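Local coordinates for putative metalloprotease II (Bacteroides fragilis, PDB 4ON1), which binds zinc and is probably an extracellular metalloendopeptidase related to fragilysin, encoded by a pathogenicity island, at residues V64-S69 with D219-I224; K162-N167 with Y356-T361; K232-S237 with R372-I377; H19-R24 with E29-V34; E117-Y122 with K154-D159. All blocks are in the same frame, centred on the assembly; numbering follows the deposited sequence.

Interaction 1: residues V64-S69 with D219-I224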
# COMPACT_ATOMS: atom_id res chain seq x y z
N VAL A 64 4.16 -3.77 12.99
CA VAL A 64 3.17 -2.94 12.31
C VAL A 64 1.76 -3.22 12.79
O VAL A 64 1.40 -4.35 13.08
CB VAL A 64 3.21 -3.11 10.77
CG1 VAL A 64 4.47 -2.50 10.20
CG2 VAL A 64 3.12 -4.58 10.41
N GLU A 65 0.97 -2.15 12.88
CA GLU A 65 -0.42 -2.23 13.29
C GLU A 65 -1.27 -1.47 12.27
O GLU A 65 -0.91 -0.37 11.86
CB GLU A 65 -0.59 -1.65 14.71
CG GLU A 65 -2.03 -1.56 15.21
CD GLU A 65 -2.15 -0.90 16.58
OE1 GLU A 65 -1.10 -0.73 17.25
OE2 GLU A 65 -3.28 -0.55 16.99
N ILE A 66 -2.37 -2.07 11.85
CA ILE A 66 -3.29 -1.43 10.93
C ILE A 66 -4.70 -1.39 11.52
O ILE A 66 -5.22 -2.42 11.97
CB ILE A 66 -3.34 -2.14 9.56
CG1 ILE A 66 -1.93 -2.29 8.97
CG2 ILE A 66 -4.27 -1.40 8.60
CD1 ILE A 66 -1.90 -3.16 7.73
N GLU A 67 -5.30 -0.21 11.53
CA GLU A 67 -6.67 -0.06 11.99
C GLU A 67 -7.55 0.36 10.84
O GLU A 67 -7.31 1.39 10.20
CB GLU A 67 -6.75 0.96 13.13
CG GLU A 67 -8.16 1.32 13.54
CD GLU A 67 -8.22 2.61 14.34
OE1 GLU A 67 -7.19 2.99 14.95
OE2 GLU A 67 -9.28 3.27 14.34
N GLU A 68 -8.55 -0.47 10.56
CA GLU A 68 -9.48 -0.27 9.45
C GLU A 68 -10.91 -0.48 9.97
O GLU A 68 -11.23 -1.57 10.47
CB GLU A 68 -9.15 -1.25 8.32
CG GLU A 68 -10.11 -1.28 7.14
CD GLU A 68 -9.86 -2.50 6.26
OE1 GLU A 68 -8.95 -2.45 5.41
OE2 GLU A 68 -10.58 -3.52 6.44
N SER A 69 -11.74 0.55 9.89
CA SER A 69 -13.08 0.51 10.47
C SER A 69 -13.04 0.05 11.92
O SER A 69 -13.84 -0.80 12.34
CB SER A 69 -13.99 -0.43 9.67
OG SER A 69 -14.10 0.00 8.33
N ASP A 219 -6.98 -2.17 -1.79
CA ASP A 219 -5.92 -1.35 -2.39
C ASP A 219 -5.16 -0.55 -1.33
O ASP A 219 -3.94 -0.45 -1.38
CB ASP A 219 -6.50 -0.38 -3.43
CG ASP A 219 -6.74 -1.05 -4.78
OD1 ASP A 219 -6.02 -2.02 -5.10
OD2 ASP A 219 -7.63 -0.58 -5.52
N ILE A 220 -5.90 0.02 -0.38
CA ILE A 220 -5.27 0.81 0.68
C ILE A 220 -4.27 -0.03 1.46
O ILE A 220 -3.14 0.40 1.71
CB ILE A 220 -6.33 1.40 1.62
CG1 ILE A 220 -7.24 2.35 0.84
CG2 ILE A 220 -5.67 2.15 2.77
CD1 ILE A 220 -8.43 2.86 1.63
N THR A 221 -4.68 -1.23 1.85
CA THR A 221 -3.79 -2.07 2.65
C THR A 221 -2.71 -2.71 1.77
O THR A 221 -1.63 -3.03 2.26
CB THR A 221 -4.57 -3.14 3.42
OG1 THR A 221 -5.45 -3.84 2.54
CG2 THR A 221 -5.39 -2.46 4.54
N SER A 222 -2.97 -2.87 0.47
CA SER A 222 -1.89 -3.27 -0.44
C SER A 222 -0.83 -2.17 -0.55
O SER A 222 0.36 -2.46 -0.58
CB SER A 222 -2.43 -3.60 -1.84
OG SER A 222 -3.24 -4.76 -1.82
N GLN A 223 -1.27 -0.91 -0.60
CA GLN A 223 -0.32 0.21 -0.58
C GLN A 223 0.48 0.24 0.72
O GLN A 223 1.68 0.52 0.72
CB GLN A 223 -1.05 1.54 -0.76
CG GLN A 223 -1.74 1.74 -2.11
CD GLN A 223 -0.80 2.25 -3.18
OE1 GLN A 223 0.24 2.82 -2.87
NE2 GLN A 223 -1.17 2.06 -4.44
N ILE A 224 -0.21 -0.05 1.82
CA ILE A 224 0.40 -0.07 3.15
C ILE A 224 1.47 -1.15 3.26
O ILE A 224 2.51 -0.96 3.88
CB ILE A 224 -0.66 -0.32 4.24
CG1 ILE A 224 -1.48 0.95 4.49
CG2 ILE A 224 -0.01 -0.77 5.53
CD1 ILE A 224 -2.71 0.68 5.36

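Interaction 2: residues K162-N167 with Y356-T361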
# COMPACT_ATOMS: atom_id res chain seq x y z
N LYS A 162 1.08 -6.63 -15.75
CA LYS A 162 0.39 -6.27 -16.98
C LYS A 162 -0.29 -4.91 -16.87
O LYS A 162 -0.15 -4.08 -17.77
CB LYS A 162 -0.66 -7.33 -17.33
CG LYS A 162 -0.31 -8.20 -18.52
CD LYS A 162 0.54 -9.39 -18.15
CE LYS A 162 0.44 -10.48 -19.21
NZ LYS A 162 -0.95 -11.04 -19.30
N ALA A 163 -1.01 -4.70 -15.77
CA ALA A 163 -1.72 -3.44 -15.54
C ALA A 163 -0.77 -2.24 -15.56
O ALA A 163 -1.10 -1.19 -16.11
CB ALA A 163 -2.46 -3.50 -14.22
N ILE A 164 0.39 -2.40 -14.95
CA ILE A 164 1.41 -1.36 -14.95
C ILE A 164 1.92 -1.12 -16.37
O ILE A 164 2.10 0.02 -16.80
CB ILE A 164 2.59 -1.71 -14.03
CG1 ILE A 164 2.15 -1.73 -12.56
CG2 ILE A 164 3.72 -0.72 -14.20
CD1 ILE A 164 3.28 -2.11 -11.61
N GLY A 165 2.15 -2.20 -17.11
CA GLY A 165 2.68 -2.11 -18.46
C GLY A 165 1.81 -1.36 -19.45
O GLY A 165 2.29 -0.87 -20.47
N ASN A 166 0.52 -1.26 -19.14
CA ASN A 166 -0.43 -0.55 -20.00
C ASN A 166 -0.62 0.92 -19.60
O ASN A 166 -1.40 1.64 -20.23
CB ASN A 166 -1.78 -1.27 -20.01
CG ASN A 166 -1.79 -2.48 -20.94
OD1 ASN A 166 -0.82 -3.23 -21.00
ND2 ASN A 166 -2.88 -2.65 -21.67
N ASN A 167 0.08 1.34 -18.56
CA ASN A 167 0.01 2.73 -18.10
C ASN A 167 0.79 3.72 -18.97
O ASN A 167 1.87 3.39 -19.47
CB ASN A 167 0.54 2.86 -16.67
CG ASN A 167 -0.47 2.43 -15.64
OD1 ASN A 167 -1.68 2.44 -15.88
ND2 ASN A 167 0.02 2.06 -14.46
N TYR A 356 8.71 7.22 -13.97
CA TYR A 356 7.73 6.15 -13.84
C TYR A 356 8.13 4.93 -14.67
O TYR A 356 8.22 5.00 -15.89
CB TYR A 356 6.35 6.66 -14.27
CG TYR A 356 5.23 5.64 -14.18
CD1 TYR A 356 5.15 4.74 -13.12
CD2 TYR A 356 4.22 5.61 -15.14
CE1 TYR A 356 4.12 3.82 -13.03
CE2 TYR A 356 3.18 4.70 -15.06
CZ TYR A 356 3.13 3.81 -14.00
OH TYR A 356 2.10 2.89 -13.92
N SER A 357 8.41 3.82 -13.99
CA SER A 357 8.87 2.60 -14.67
C SER A 357 8.27 1.38 -13.98
O SER A 357 7.99 1.42 -12.78
CB SER A 357 10.40 2.53 -14.67
OG SER A 357 10.86 1.19 -14.65
N PRO A 358 8.05 0.30 -14.74
CA PRO A 358 7.49 -0.95 -14.20
C PRO A 358 8.50 -1.82 -13.48
O PRO A 358 8.15 -2.87 -12.94
CB PRO A 358 6.97 -1.68 -15.46
CG PRO A 358 7.06 -0.67 -16.59
CD PRO A 358 8.18 0.24 -16.21
N GLN A 359 9.75 -1.38 -13.46
CA GLN A 359 10.82 -2.14 -12.83
C GLN A 359 10.96 -1.77 -11.35
O GLN A 359 11.67 -2.43 -10.60
CB GLN A 359 12.14 -1.88 -13.56
CG GLN A 359 12.09 -2.18 -15.05
CD GLN A 359 11.80 -3.64 -15.35
OE1 GLN A 359 12.15 -4.53 -14.58
NE2 GLN A 359 11.16 -3.89 -16.49
N VAL A 360 10.27 -0.71 -10.95
CA VAL A 360 10.37 -0.20 -9.59
C VAL A 360 9.93 -1.26 -8.57
O VAL A 360 8.93 -1.94 -8.77
CB VAL A 360 9.52 1.07 -9.42
CG1 VAL A 360 9.37 1.46 -7.95
CG2 VAL A 360 10.13 2.21 -10.21
N THR A 361 10.71 -1.40 -7.50
CA THR A 361 10.37 -2.29 -6.39
C THR A 361 10.13 -1.43 -5.16
O THR A 361 10.62 -0.30 -5.09
CB THR A 361 11.50 -3.30 -6.10
OG1 THR A 361 12.63 -2.62 -5.54
CG2 THR A 361 11.92 -4.04 -7.37

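Interaction 3: residues K232-S237 with R372-I377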
# COMPACT_ATOMS: atom_id res chain seq x y z
N LYS A 232 11.10 -1.65 6.28
CA LYS A 232 11.55 -2.80 7.06
C LYS A 232 12.90 -2.57 7.73
O LYS A 232 13.12 -2.99 8.87
CB LYS A 232 11.64 -4.05 6.17
CG LYS A 232 12.02 -5.31 6.94
CD LYS A 232 12.14 -6.53 6.03
CE LYS A 232 10.80 -6.94 5.44
NZ LYS A 232 10.97 -7.75 4.20
N PHE A 233 13.82 -1.91 7.03
CA PHE A 233 15.15 -1.68 7.60
C PHE A 233 15.12 -0.84 8.87
O PHE A 233 16.00 -0.96 9.72
CB PHE A 233 16.07 -1.04 6.55
CG PHE A 233 15.76 0.40 6.23
CD1 PHE A 233 16.55 1.42 6.73
CD2 PHE A 233 14.70 0.72 5.40
CE1 PHE A 233 16.29 2.74 6.42
CE2 PHE A 233 14.42 2.04 5.09
CZ PHE A 233 15.22 3.06 5.60
N LEU A 234 14.09 -0.01 9.02
CA LEU A 234 13.92 0.76 10.25
C LEU A 234 13.11 0.00 11.30
O LEU A 234 13.24 0.26 12.50
CB LEU A 234 13.24 2.10 9.94
CG LEU A 234 13.97 3.10 9.04
CD1 LEU A 234 13.11 4.35 8.81
CD2 LEU A 234 15.28 3.49 9.67
N ILE A 235 12.30 -0.95 10.85
CA ILE A 235 11.43 -1.71 11.76
C ILE A 235 12.14 -2.92 12.37
O ILE A 235 12.07 -3.13 13.58
CB ILE A 235 10.16 -2.21 11.03
CG1 ILE A 235 9.34 -1.03 10.49
CG2 ILE A 235 9.31 -3.07 11.95
CD1 ILE A 235 8.17 -1.43 9.59
N ASP A 236 12.82 -3.70 11.54
CA ASP A 236 13.53 -4.89 12.01
C ASP A 236 14.68 -4.54 12.96
O ASP A 236 15.05 -5.32 13.84
CB ASP A 236 14.09 -5.71 10.84
CG ASP A 236 13.03 -6.51 10.13
OD1 ASP A 236 11.88 -6.54 10.62
OD2 ASP A 236 13.36 -7.13 9.09
N SER A 237 15.27 -3.37 12.74
CA SER A 237 16.38 -2.91 13.56
C SER A 237 15.89 -2.31 14.87
O SER A 237 16.69 -1.97 15.74
CB SER A 237 17.20 -1.89 12.78
OG SER A 237 16.36 -0.84 12.32
N ARG A 372 19.81 9.92 4.55
CA ARG A 372 18.86 11.04 4.61
C ARG A 372 17.69 10.73 5.54
O ARG A 372 17.26 11.60 6.30
CB ARG A 372 18.33 11.39 3.22
CG ARG A 372 19.39 12.06 2.33
CD ARG A 372 18.95 12.18 0.87
NE ARG A 372 20.03 12.70 0.04
CZ ARG A 372 20.43 12.16 -1.10
NH1 ARG A 372 19.82 11.09 -1.59
NH2 ARG A 372 21.43 12.70 -1.78
N MET A 373 17.17 9.51 5.46
CA MET A 373 16.03 9.12 6.27
C MET A 373 16.40 8.94 7.74
O MET A 373 15.66 9.35 8.63
CB MET A 373 15.38 7.85 5.72
CG MET A 373 14.66 8.07 4.40
SD MET A 373 13.98 6.56 3.69
CE MET A 373 15.46 5.70 3.19
N LEU A 374 17.56 8.34 8.00
CA LEU A 374 18.01 8.17 9.38
C LEU A 374 18.27 9.52 10.05
O LEU A 374 17.92 9.72 11.22
CB LEU A 374 19.28 7.32 9.43
CG LEU A 374 19.03 5.83 9.14
CD1 LEU A 374 20.30 5.15 8.66
CD2 LEU A 374 18.50 5.16 10.41
N GLU A 375 18.86 10.45 9.32
CA GLU A 375 19.13 11.76 9.90
C GLU A 375 17.85 12.55 10.12
O GLU A 375 17.72 13.27 11.10
CB GLU A 375 20.12 12.54 9.04
CG GLU A 375 21.55 12.04 9.20
CD GLU A 375 22.55 12.83 8.38
OE1 GLU A 375 22.17 13.32 7.30
OE2 GLU A 375 23.71 12.96 8.82
N CYS A 376 16.90 12.40 9.20
CA CYS A 376 15.64 13.12 9.30
C CYS A 376 14.79 12.73 10.51
O CYS A 376 14.27 13.60 11.21
CB CYS A 376 14.82 12.91 8.03
SG CYS A 376 13.19 13.72 8.10
N ILE A 377 14.62 11.43 10.73
CA ILE A 377 13.71 10.98 11.79
C ILE A 377 14.25 11.23 13.19
O ILE A 377 13.47 11.30 14.14
CB ILE A 377 13.39 9.47 11.64
CG1 ILE A 377 14.65 8.63 11.79
CG2 ILE A 377 12.72 9.20 10.30
CD1 ILE A 377 14.37 7.14 11.81

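Interaction 4: residues H19-R24 with E29-V34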
# COMPACT_ATOMS: atom_id res chain seq x y z
N HIS A 19 -1.13 -26.32 5.44
CA HIS A 19 -2.34 -25.89 4.74
C HIS A 19 -2.30 -26.22 3.25
O HIS A 19 -1.23 -26.29 2.65
CB HIS A 19 -2.55 -24.38 4.90
CG HIS A 19 -2.36 -23.88 6.31
ND1 HIS A 19 -3.38 -23.88 7.23
CD2 HIS A 19 -1.28 -23.39 6.94
CE1 HIS A 19 -2.93 -23.39 8.38
NE2 HIS A 19 -1.66 -23.09 8.23
N VAL A 20 -3.48 -26.39 2.67
CA VAL A 20 -3.63 -26.44 1.22
C VAL A 20 -4.57 -25.32 0.81
O VAL A 20 -5.45 -24.92 1.57
CB VAL A 20 -4.19 -27.78 0.70
CG1 VAL A 20 -3.35 -28.95 1.18
CG2 VAL A 20 -5.66 -27.95 1.12
N LEU A 21 -4.38 -24.82 -0.40
CA LEU A 21 -5.18 -23.71 -0.90
C LEU A 21 -5.21 -23.75 -2.41
O LEU A 21 -4.17 -23.70 -3.07
CB LEU A 21 -4.61 -22.38 -0.39
CG LEU A 21 -5.39 -21.09 -0.67
CD1 LEU A 21 -6.78 -21.15 -0.05
CD2 LEU A 21 -4.63 -19.89 -0.13
N ASN A 22 -6.42 -23.88 -2.96
CA ASN A 22 -6.62 -23.83 -4.40
C ASN A 22 -6.94 -22.39 -4.79
O ASN A 22 -8.03 -21.90 -4.52
CB ASN A 22 -7.73 -24.79 -4.83
CG ASN A 22 -7.90 -24.87 -6.34
OD1 ASN A 22 -7.65 -23.90 -7.06
ND2 ASN A 22 -8.34 -26.02 -6.82
N LEU A 23 -5.98 -21.73 -5.42
CA LEU A 23 -6.08 -20.32 -5.75
C LEU A 23 -7.22 -20.02 -6.72
O LEU A 23 -7.78 -18.92 -6.71
CB LEU A 23 -4.75 -19.81 -6.32
CG LEU A 23 -3.57 -19.78 -5.35
CD1 LEU A 23 -2.26 -19.60 -6.09
CD2 LEU A 23 -3.75 -18.65 -4.34
N ARG A 24 -7.57 -20.98 -7.55
CA ARG A 24 -8.65 -20.78 -8.50
C ARG A 24 -10.03 -20.83 -7.84
O ARG A 24 -10.93 -20.07 -8.20
CB ARG A 24 -8.59 -21.84 -9.61
CG ARG A 24 -7.49 -21.62 -10.63
CD ARG A 24 -8.04 -21.60 -12.05
NE ARG A 24 -6.99 -21.41 -13.04
CZ ARG A 24 -6.56 -22.35 -13.87
NH1 ARG A 24 -7.12 -23.55 -13.86
NH2 ARG A 24 -5.59 -22.09 -14.73
N GLU A 29 -13.55 -17.32 2.96
CA GLU A 29 -13.40 -18.23 4.09
C GLU A 29 -12.22 -19.20 3.92
O GLU A 29 -11.60 -19.58 4.91
CB GLU A 29 -14.70 -19.01 4.33
CG GLU A 29 -15.82 -18.13 4.87
CD GLU A 29 -15.49 -17.49 6.22
OE1 GLU A 29 -15.93 -16.34 6.46
OE2 GLU A 29 -14.79 -18.13 7.04
N ASP A 30 -11.91 -19.58 2.69
CA ASP A 30 -10.74 -20.42 2.45
C ASP A 30 -9.44 -19.71 2.82
O ASP A 30 -8.63 -20.22 3.60
CB ASP A 30 -10.66 -20.86 1.00
CG ASP A 30 -11.80 -21.78 0.60
OD1 ASP A 30 -12.20 -22.64 1.42
OD2 ASP A 30 -12.30 -21.63 -0.53
N LEU A 31 -9.23 -18.54 2.23
CA LEU A 31 -7.99 -17.80 2.44
C LEU A 31 -7.89 -17.31 3.88
O LEU A 31 -6.84 -17.46 4.51
CB LEU A 31 -7.89 -16.63 1.46
CG LEU A 31 -6.62 -15.78 1.60
CD1 LEU A 31 -5.38 -16.67 1.68
CD2 LEU A 31 -6.51 -14.81 0.44
N ALA A 32 -8.98 -16.75 4.41
CA ALA A 32 -8.99 -16.29 5.79
C ALA A 32 -8.82 -17.46 6.76
O ALA A 32 -8.22 -17.31 7.83
CB ALA A 32 -10.28 -15.52 6.10
N GLY A 33 -9.36 -18.61 6.39
CA GLY A 33 -9.22 -19.82 7.20
C GLY A 33 -7.76 -20.19 7.38
O GLY A 33 -7.35 -20.67 8.44
N VAL A 34 -6.97 -19.97 6.34
CA VAL A 34 -5.53 -20.20 6.40
C VAL A 34 -4.81 -19.08 7.17
O VAL A 34 -4.09 -19.35 8.14
CB VAL A 34 -4.92 -20.33 4.99
CG1 VAL A 34 -3.40 -20.40 5.05
CG2 VAL A 34 -5.49 -21.54 4.26

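Interaction 5: residues E117-Y122 with K154-D159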
# COMPACT_ATOMS: atom_id res chain seq x y z
N GLU A 117 -19.18 -5.84 -6.61
CA GLU A 117 -18.83 -4.45 -6.89
C GLU A 117 -17.35 -4.31 -7.21
O GLU A 117 -16.97 -3.57 -8.12
CB GLU A 117 -19.22 -3.56 -5.71
CG GLU A 117 -20.73 -3.43 -5.51
CD GLU A 117 -21.11 -2.83 -4.17
OE1 GLU A 117 -22.31 -2.83 -3.85
OE2 GLU A 117 -20.21 -2.37 -3.44
N ILE A 118 -16.51 -5.02 -6.47
CA ILE A 118 -15.07 -4.97 -6.72
C ILE A 118 -14.74 -5.53 -8.10
O ILE A 118 -13.96 -4.95 -8.85
CB ILE A 118 -14.29 -5.75 -5.66
CG1 ILE A 118 -14.46 -5.11 -4.27
CG2 ILE A 118 -12.80 -5.77 -6.01
CD1 ILE A 118 -13.95 -3.68 -4.18
N ALA A 119 -15.36 -6.65 -8.45
CA ALA A 119 -15.12 -7.26 -9.75
C ALA A 119 -15.55 -6.34 -10.90
O ALA A 119 -14.87 -6.25 -11.92
CB ALA A 119 -15.85 -8.58 -9.86
N ASN A 120 -16.67 -5.64 -10.71
CA ASN A 120 -17.14 -4.68 -11.71
C ASN A 120 -16.15 -3.55 -11.91
O ASN A 120 -15.93 -3.09 -13.03
CB ASN A 120 -18.50 -4.10 -11.32
CG ASN A 120 -19.61 -5.13 -11.29
OD1 ASN A 120 -19.56 -6.16 -11.97
ND2 ASN A 120 -20.65 -4.86 -10.49
N TYR A 121 -15.56 -3.08 -10.81
CA TYR A 121 -14.54 -2.05 -10.89
C TYR A 121 -13.43 -2.50 -11.84
O TYR A 121 -13.05 -1.77 -12.76
CB TYR A 121 -13.97 -1.72 -9.50
CG TYR A 121 -12.69 -0.91 -9.56
CD1 TYR A 121 -12.73 0.48 -9.53
CD2 TYR A 121 -11.45 -1.52 -9.68
CE1 TYR A 121 -11.57 1.23 -9.60
CE2 TYR A 121 -10.29 -0.78 -9.76
CZ TYR A 121 -10.35 0.59 -9.71
OH TYR A 121 -9.19 1.33 -9.78
N TYR A 122 -12.89 -3.69 -11.61
CA TYR A 122 -11.76 -4.17 -12.40
C TYR A 122 -12.16 -4.49 -13.84
O TYR A 122 -11.35 -4.34 -14.75
CB TYR A 122 -11.14 -5.40 -11.75
CG TYR A 122 -10.25 -5.04 -10.58
CD1 TYR A 122 -10.64 -5.32 -9.28
CD2 TYR A 122 -9.05 -4.38 -10.79
CE1 TYR A 122 -9.83 -4.97 -8.21
CE2 TYR A 122 -8.24 -4.03 -9.72
CZ TYR A 122 -8.64 -4.33 -8.44
OH TYR A 122 -7.83 -3.98 -7.37
N LYS A 154 -16.06 -15.94 -6.74
CA LYS A 154 -15.28 -16.47 -5.62
C LYS A 154 -14.09 -15.56 -5.28
O LYS A 154 -13.87 -15.20 -4.12
CB LYS A 154 -14.77 -17.87 -5.97
CG LYS A 154 -15.86 -18.85 -6.44
CD LYS A 154 -16.34 -19.75 -5.33
CE LYS A 154 -15.73 -21.13 -5.46
NZ LYS A 154 -15.91 -21.93 -4.22
N ASN A 155 -13.32 -15.24 -6.31
CA ASN A 155 -12.14 -14.40 -6.19
C ASN A 155 -11.84 -13.64 -7.47
O ASN A 155 -12.40 -13.93 -8.53
CB ASN A 155 -10.93 -15.25 -5.81
CG ASN A 155 -10.60 -16.27 -6.87
OD1 ASN A 155 -10.01 -15.94 -7.91
ND2 ASN A 155 -10.98 -17.52 -6.63
N ILE A 156 -10.93 -12.68 -7.36
CA ILE A 156 -10.45 -11.90 -8.48
C ILE A 156 -8.94 -12.06 -8.56
O ILE A 156 -8.26 -11.96 -7.55
CB ILE A 156 -10.79 -10.41 -8.34
CG1 ILE A 156 -12.30 -10.20 -8.24
CG2 ILE A 156 -10.28 -9.65 -9.53
CD1 ILE A 156 -13.05 -10.83 -9.36
N ARG A 157 -8.43 -12.31 -9.76
CA ARG A 157 -7.00 -12.45 -10.00
C ARG A 157 -6.54 -11.34 -10.94
O ARG A 157 -6.96 -11.29 -12.10
CB ARG A 157 -6.70 -13.83 -10.59
CG ARG A 157 -5.24 -14.12 -10.88
CD ARG A 157 -5.16 -15.34 -11.78
NE ARG A 157 -3.82 -15.91 -11.85
CZ ARG A 157 -2.87 -15.49 -12.68
NH1 ARG A 157 -3.11 -14.49 -13.51
NH2 ARG A 157 -1.68 -16.08 -12.68
N ILE A 158 -5.70 -10.45 -10.44
CA ILE A 158 -5.24 -9.30 -11.21
C ILE A 158 -3.75 -9.41 -11.51
O ILE A 158 -2.95 -9.60 -10.60
CB ILE A 158 -5.48 -7.98 -10.47
CG1 ILE A 158 -6.93 -7.88 -9.99
CG2 ILE A 158 -5.15 -6.80 -11.37
CD1 ILE A 158 -7.91 -7.72 -11.13
N ASP A 159 -3.38 -9.27 -12.78
CA ASP A 159 -1.96 -9.22 -13.12
C ASP A 159 -1.47 -7.78 -12.99
O ASP A 159 -1.70 -6.95 -13.87
CB ASP A 159 -1.73 -9.75 -14.54
CG ASP A 159 -0.27 -10.08 -14.81
OD1 ASP A 159 -0.02 -11.08 -15.51
OD2 ASP A 159 0.61 -9.33 -14.34

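Interaction 1: residues V64-S69 with D219-I224
Ile-66 on strand 52-68 meets Ile-224 on helix 217-230 through their methyl groups. The side chains run past one another in opposite directions, so that the delta methyl of each lies by the gamma-2 methyl of the other. Ile-66 CD1 comes to 3.8 Å from Ile-224 CG2, and in the reverse pairing Ile-66 CG2 stands 4.2 Å from Ile-224 CD1. One helical turn earlier, Thr-221 presents its methyl group to the strand: CG2 is 3.7 Å from Glu-68 OE1, with the two side chains crossing at nearly a right angle. With chi1 at 50°, the threonine keeps OG1 off this approach, and the hydroxyl is hydrogen-bonded with Tyr-92 OH. Glu-68 reaches the helix with CG opposite its backbone N (chi1 174°) and the chain extended; OE1 is also hydrogen-bonded with Tyr-92 OH, and OE2 with Ser-89 OG. Around this shell, Val-73 packs on Ile-66, Glu-68 and Thr-221, and Tyr-244 of strand 240-248 touches Ile-224. The strand lies in the N-terminal domain related to that of fragilysin and pairs in parallel with strand 240-248. Apolar packing thus grades into a polar end, where the carboxylate, hydrogen-bonded through both oxygens, is probably held in place beside the threonine methyl.

Interaction 2: residues K162-N167 with Y356-T361
Asn-167 and Tyr-356 form the close end of this contact. Asn-167 CB lies in the plane of the tyrosine ring at its edge, 3.6 Å from Tyr-356 CE2, and the amide and ring planes are 34° apart. Asn-167 ND2 is placed 2.3 Å from Tyr-356 OH, too short for an ordinary hydrogen bond, so this bond and its geometry are doubtful. Beside this pair, Ile-164 sets its branch methyl against the proline: CG2 is 3.6 Å from Pro-358 CB. With CG1 beside the backbone N (chi1 -67°), CG2 lies anti to N and faces Pro-358. The outer side is looser, for Gly-165 and Asn-166 are exposed and Gln-359 points away. There Ser-357 OG accepts from Gln-359 N at 3.0 Å, an ST turn within the type I turn 357-360. Phe-298 meets the Tyr-356 ring edge-to-face and His-328 adjoins it, with the tyrosine side chain about 10 Å from the zinc ion. The contact joins the end of helix 160-165 to the loop between helices 331-340 and 367-378.

Interaction 3: residues K232-S237 with R372-I377
This is an apolar packing of two helices, the short helix 232-235 against the C-terminal helix 367-378, with Phe-233 and Leu-234 facing Met-373, Leu-374 and Ile-377. Phe-233 offers the far end of its ring, where CZ lies 3.6 Å from Met-373 CE and 4.2 Å from Met-373 SD. The methionine, bent at chi3 (-70°), crosses the phenylalanine at about a right angle, and its methyl approaches the ring obliquely. Leu-234 and Leu-374 slide past each other in opposite directions until their CD2 methyls are 3.7 Å apart, while the other branch of Leu-234 reaches Ile-377 more loosely, CD1 to CD1 at 4.3 Å. Both helices belong to the metallopeptidase part, which is consistent with a matrixin-like zinc protease; its HExxH helix 331-340 carries the zinc ligands His-334 and His-338. Leu-340, at the C-terminal end of that helix, touches both Met-373 and Ile-377, and the Met-373 side chain comes within about 9 Å of that of His-338. On the Phe-233 side, Trp-370 stacks on the ring, and Leu-234 CG sits 3.5 Å above one face of the Phe-233 ring, offset toward the rim. Ser-237 OG donates to Phe-233 O at 2.6 Å, tying the following turn to this helix.

Interaction 4: residues H19-R24 with E29-V34
Val-34 turns CG1 opposite its own backbone N (chi1 173°), which brings this methyl over one face of the His-19 ring, whose CG stands opposite the carbonyl carbon. The result is a CH-pi contact: Val-34 CG1 is 4.1 Å from the centroid of the His-19 ring, 19° off its normal and displaced toward the rim. His-19 CG is the nearest ring atom, 3.8 Å from Val-34 CG1. At the other end of the imidazole, NE2 is hydrogen-bonded to ND1 of His-43 on strand 43-49. Two residues along, Leu-21 splits its branches over the helix, with CD2 3.8 Å from Leu-31 CD1 and CD1 4.0 Å from Asp-30 CB. The Asp-30 carboxylate instead accepts at OD2 from Asp-27 N. Ile-95 of strand 92-99 touches both Leu-21 and Leu-31, and Ile-45 touches His-19 and Val-34. Strand 19-22 and helix 28-35 run nearly antiparallel, at 156°, and with the parallel strand 43-49 they complete a beta-alpha-beta unit in the N-terminal domain, which is related to that of fragilysin.

Interaction 5: residues E117-Y122 with K154-D159
Tyr-122 lays one face of its ring toward Ile-158, and the isoleucine approaches at about a right angle to the tyrosine side chain. Its delta methyl makes a CH-pi contact: Ile-158 CD1 is 3.8 Å from the centroid of the Tyr-122 ring, 22° off the normal. Offset toward the rim, it comes within 3.5 Å of Tyr-122 CD2. On the opposite face Tyr-121 CD2 sits 3.7 Å above the plane of the Tyr-122 ring, over its centre. The covered faces restrict the ring's rotation, and the hydroxyl, hydrogen-bonded with His-218 NE2 and Ser-326 OG, anchors its far end. One turn back along the helix, Ala-119 CB rests 3.6 Å from Ile-156 CD1, while Ile-156 CG2 stays obliquely at 4.4 Å from Tyr-122 CD1. Helix 112-126 and strand 153-159 run 25° from parallel. The strand lies between strands 102-109 and 138-142, with Val-138 touching both Tyr-122 and Ile-158, and leads into helix 160-165 at the N-cap Asp-159; His-218 and Asp-219 of helix 217-230 touch Ile-118 and Tyr-122, respectively.

Overall arrangement
From the N terminus, interaction 4 closes first, a short local loop in the N-terminal domain. Interaction 1 opens next at strand 52-68, and interaction 5 is nested wholly inside the loop it closes at helix 217-230. Interaction 2 begins just after interaction 5, at helix 160-165, and crosses both interaction 1 and interaction 3, reaching the loop before the C-terminal helix. Interaction 3 follows interaction 1 in series and stays within the metallopeptidase part. Interactions 4 and 5 touch through Arg-24 O and Asn-155 ND2, probably by a hydrogen bond; interaction 1 touches interaction 3 through Val-64 and Ile-235, and interaction 5 through Asp-219 and Tyr-122. Interactions 1 and 2 probably tie the N-terminal part to the protease part.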